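Local coordinates for protein alpha-L-rhamnosidase (Klebsiella oxytoca, PDB 4XHC) that probably hydrolyses terminal alpha-L-rhamnose from glycosides as a two-domain family GH78 enzyme, and binds rhamnose in a pocket of its catalytic domain, at residues Q445-I450 and L476-L481. Sequence-based numbering, arbitrary orientation.
Sequences QQRREI and LLQCGL. With SO4 (sulfate ion), chain D.
Arg448, on helix 444-456, reaches across to the turn that ends helix 466-478, where its NH1 donates a hydrogen bond to Cys479 O at 3.0 Å. The bond is bent at the hydrogen (131°); the acceptor lies tilted from the guanidinium plane, and the donor sits in the carbonyl plane. With CG anti to the backbone N (chi1 -164°), the extended chain carries the guanidinium to the turn, where Leu481 CD2 sits over the centre of one face, 3.7 Å from Arg448 CZ. At the edge of the same group a sulfate, probably from the crystallisation liquor, accepts hydrogen bonds from Arg448 NE and NH2, both 2.9 Å from its O4, and NE also reaches O3 at 3.3 Å; Arg452 binds this ion too. The turn is a Schellman motif with Gly480 at positive phi, closed by Leu481 N to Leu476 O and Gly480 N to Leu477 O. Deeper in, Cys479 SG rests against Arg447, 4.1 Å from its CB. Arg447 NH1 and Gln478 NE2 approach to 3.9 Å, planes 72° apart, but bond elsewhere: Arg447 NE to Val441 O, Gln478 NE2 to Val437 O. At this surface of the catalytic domain, one arginine thus bonds to a carbonyl at a helix C-terminus and presents NE and NH2 to an anion.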
ATOM      1  N   GLN A 445     -31.186  -8.803 -51.902  1.00 66.36           N
ATOM      2  CA  GLN A 445     -30.657 -10.094 -52.318  1.00 67.76           C
ATOM      3  C   GLN A 445     -29.114 -10.041 -52.515  1.00 65.14           C
ATOM      4  O   GLN A 445     -28.433 -11.028 -52.244  1.00 64.46           O
ATOM      5  CB  GLN A 445     -31.482 -10.685 -53.482  1.00 72.74           C
ATOM      6  CG  GLN A 445     -31.317 -10.051 -54.840  1.00 76.00           C
ATOM      7  CD  GLN A 445     -32.004 -10.868 -55.927  1.00 81.87           C
ATOM      8  OE1 GLN A 445     -32.916 -10.379 -56.597  1.00 88.13           O
ATOM      9  NE2 GLN A 445     -31.585 -12.125 -56.094  1.00 81.42           N
ATOM     10  N   GLN A 446     -28.549  -8.888 -52.894  1.00 63.61           N
ATOM     11  CA  GLN A 446     -27.090  -8.746 -52.946  1.00 62.91           C
ATOM     12  C   GLN A 446     -26.507  -8.932 -51.537  1.00 59.80           C
ATOM     13  O   GLN A 446     -25.482  -9.610 -51.340  1.00 57.35           O
ATOM     14  CB  GLN A 446     -26.666  -7.380 -53.525  1.00 67.60           C
ATOM     15  CG  GLN A 446     -25.133  -7.186 -53.693  1.00 72.03           C
ATOM     16  CD  GLN A 446     -24.687  -5.719 -53.818  1.00 73.81           C
ATOM     17  OE1 GLN A 446     -25.507  -4.832 -54.061  1.00 81.56           O
ATOM     18  NE2 GLN A 446     -23.389  -5.465 -53.646  1.00 70.78           N
ATOM     19  N   ARG A 447     -27.174  -8.317 -50.564  1.00 57.98           N
ATOM     20  CA  ARG A 447     -26.737  -8.339 -49.173  1.00 54.04           C
ATOM     21  C   ARG A 447     -26.830  -9.723 -48.547  1.00 52.52           C
ATOM     22  O   ARG A 447     -25.968 -10.123 -47.782  1.00 49.59           O
ATOM     23  CB  ARG A 447     -27.553  -7.330 -48.368  1.00 56.25           C
ATOM     24  CG  ARG A 447     -27.092  -5.894 -48.569  1.00 56.58           C
ATOM     25  CD  ARG A 447     -27.909  -4.886 -47.763  1.00 58.42           C
ATOM     26  NE  ARG A 447     -28.772  -4.074 -48.624  1.00 61.38           N
ATOM     27  CZ  ARG A 447     -30.072  -3.887 -48.449  1.00 65.42           C
ATOM     28  NH1 ARG A 447     -30.711  -4.434 -47.419  1.00 68.95           N
ATOM     29  NH2 ARG A 447     -30.739  -3.141 -49.312  1.00 68.78           N
ATOM     30  N   ARG A 448     -27.885 -10.456 -48.871  1.00 53.74           N
ATOM     31  CA  ARG A 448     -28.011 -11.830 -48.416  1.00 53.97           C
ATOM     32  C   ARG A 448     -26.906 -12.696 -49.035  1.00 53.30           C
ATOM     33  O   ARG A 448     -26.301 -13.500 -48.337  1.00 52.64           O
ATOM     34  CB  ARG A 448     -29.398 -12.370 -48.749  1.00 56.86           C
ATOM     35  CG  ARG A 448     -29.781 -13.633 -48.003  1.00 58.48           C
ATOM     36  CD  ARG A 448     -31.213 -13.984 -48.315  1.00 63.37           C
ATOM     37  NE  ARG A 448     -31.526 -15.374 -47.974  1.00 65.74           N
ATOM     38  CZ  ARG A 448     -32.363 -15.765 -47.006  1.00 67.81           C
ATOM     39  NH1 ARG A 448     -33.001 -14.886 -46.224  1.00 68.45           N
ATOM     40  NH2 ARG A 448     -32.572 -17.059 -46.813  1.00 69.33           N
ATOM     41  N   GLU A 449     -26.644 -12.519 -50.333  1.00 55.68           N
ATOM     42  CA  GLU A 449     -25.505 -13.172 -51.027  1.00 55.22           C
ATOM     43  C   GLU A 449     -24.147 -12.873 -50.376  1.00 51.29           C
ATOM     44  O   GLU A 449     -23.275 -13.743 -50.357  1.00 51.68           O
ATOM     45  CB  GLU A 449     -25.433 -12.746 -52.527  1.00 57.40           C
ATOM     46  CG  GLU A 449     -26.552 -13.264 -53.457  1.00 62.81           C
ATOM     47  CD  GLU A 449     -26.584 -12.596 -54.847  1.00 64.48           C
ATOM     48  OE1 GLU A 449     -27.582 -12.803 -55.589  1.00 64.89           O
ATOM     49  OE2 GLU A 449     -25.632 -11.857 -55.201  1.00 63.63           O
ATOM     50  N   ILE A 450     -23.961 -11.667 -49.846  1.00 48.29           N
ATOM     51  CA  ILE A 450     -22.716 -11.336 -49.134  1.00 47.27           C
ATOM     52  C   ILE A 450     -22.561 -12.123 -47.816  1.00 46.35           C
ATOM     53  O   ILE A 450     -21.465 -12.589 -47.493  1.00 44.05           O
ATOM     54  CB  ILE A 450     -22.597  -9.816 -48.862  1.00 47.11           C
ATOM     55  CG1 ILE A 450     -22.326  -9.066 -50.164  1.00 47.33           C
ATOM     56  CG2 ILE A 450     -21.474  -9.501 -47.869  1.00 46.89           C
ATOM     57  CD1 ILE A 450     -22.603  -7.583 -50.071  1.00 47.39           C
ATOM     58  N   LEU A 476     -26.907 -10.570 -40.021  1.00 49.47           N
ATOM     59  CA  LEU A 476     -27.583 -11.828 -40.326  1.00 50.48           C
ATOM     60  C   LEU A 476     -29.094 -11.677 -40.188  1.00 51.79           C
ATOM     61  O   LEU A 476     -29.841 -12.040 -41.094  1.00 54.53           O
ATOM     62  CB  LEU A 476     -27.071 -12.960 -39.432  1.00 50.39           C
ATOM     63  CG  LEU A 476     -25.649 -13.447 -39.733  1.00 50.37           C
ATOM     64  CD1 LEU A 476     -25.128 -14.330 -38.609  1.00 50.08           C
ATOM     65  CD2 LEU A 476     -25.592 -14.201 -41.053  1.00 52.34           C
ATOM     66  N   LEU A 477     -29.541 -11.123 -39.063  1.00 52.80           N
ATOM     67  CA  LEU A 477     -30.981 -10.936 -38.810  1.00 53.92           C
ATOM     68  C   LEU A 477     -31.636 -10.016 -39.852  1.00 53.52           C
ATOM     69  O   LEU A 477     -32.718 -10.315 -40.350  1.00 53.33           O
ATOM     70  CB  LEU A 477     -31.221 -10.403 -37.387  1.00 54.57           C
ATOM     71  CG  LEU A 477     -30.964 -11.399 -36.245  1.00 54.90           C
ATOM     72  CD1 LEU A 477     -31.060 -10.722 -34.883  1.00 54.81           C
ATOM     73  CD2 LEU A 477     -31.929 -12.579 -36.313  1.00 56.18           C
ATOM     74  N   GLN A 478     -30.963  -8.917 -40.187  1.00 51.85           N
ATOM     75  CA  GLN A 478     -31.459  -7.961 -41.178  1.00 52.48           C
ATOM     76  C   GLN A 478     -31.696  -8.612 -42.551  1.00 53.87           C
ATOM     77  O   GLN A 478     -32.614  -8.224 -43.264  1.00 55.18           O
ATOM     78  CB  GLN A 478     -30.474  -6.795 -41.298  1.00 51.91           C
ATOM     79  CG  GLN A 478     -30.884  -5.675 -42.232  1.00 53.04           C
ATOM     80  CD  GLN A 478     -29.732  -4.727 -42.527  1.00 53.59           C
ATOM     81  OE1 GLN A 478     -29.280  -3.988 -41.655  1.00 52.73           O
ATOM     82  NE2 GLN A 478     -29.257  -4.740 -43.771  1.00 55.51           N
ATOM     83  N   CYS A 479     -30.886  -9.607 -42.907  1.00 52.94           N
ATOM     84  CA  CYS A 479     -31.046 -10.315 -44.168  1.00 54.27           C
ATOM     85  C   CYS A 479     -31.953 -11.544 -44.046  1.00 57.29           C
ATOM     86  O   CYS A 479     -32.047 -12.347 -44.980  1.00 60.47           O
ATOM     87  CB  CYS A 479     -29.683 -10.735 -44.712  1.00 53.49           C
ATOM     88  SG  CYS A 479     -28.514  -9.371 -44.943  1.00 51.43           S
ATOM     89  N   GLY A 480     -32.637 -11.689 -42.912  1.00 58.82           N
ATOM     90  CA  GLY A 480     -33.588 -12.781 -42.712  1.00 59.35           C
ATOM     91  C   GLY A 480     -32.935 -14.131 -42.473  1.00 59.75           C
ATOM     92  O   GLY A 480     -33.581 -15.155 -42.641  1.00 61.75           O
ATOM     93  N   LEU A 481     -31.661 -14.137 -42.073  1.00 58.23           N
ATOM     94  CA  LEU A 481     -30.929 -15.379 -41.793  1.00 57.22           C
ATOM     95  C   LEU A 481     -30.983 -15.679 -40.296  1.00 57.62           C
ATOM     96  O   LEU A 481     -29.958 -15.650 -39.604  1.00 55.33           O
ATOM     97  CB  LEU A 481     -29.484 -15.263 -42.269  1.00 55.13           C
ATOM     98  CG  LEU A 481     -29.327 -15.122 -43.774  1.00 55.85           C
ATOM     99  CD1 LEU A 481     -27.905 -14.714 -44.140  1.00 55.75           C
ATOM    100  CD2 LEU A 481     -29.720 -16.417 -44.466  1.00 57.19           C
TER
HETATM  101  S   SO4 D 901     -30.342 -18.607 -49.573  1.00 62.24           S
HETATM  102  O1  SO4 D 901     -31.404 -19.623 -49.652  1.00 59.09           O
HETATM  103  O2  SO4 D 901     -29.091 -19.289 -49.994  1.00 59.21           O
HETATM  104  O3  SO4 D 901     -30.749 -17.462 -50.406  1.00 64.91           O
HETATM  105  O4  SO4 D 901     -30.193 -17.986 -48.238  1.00 65.15           O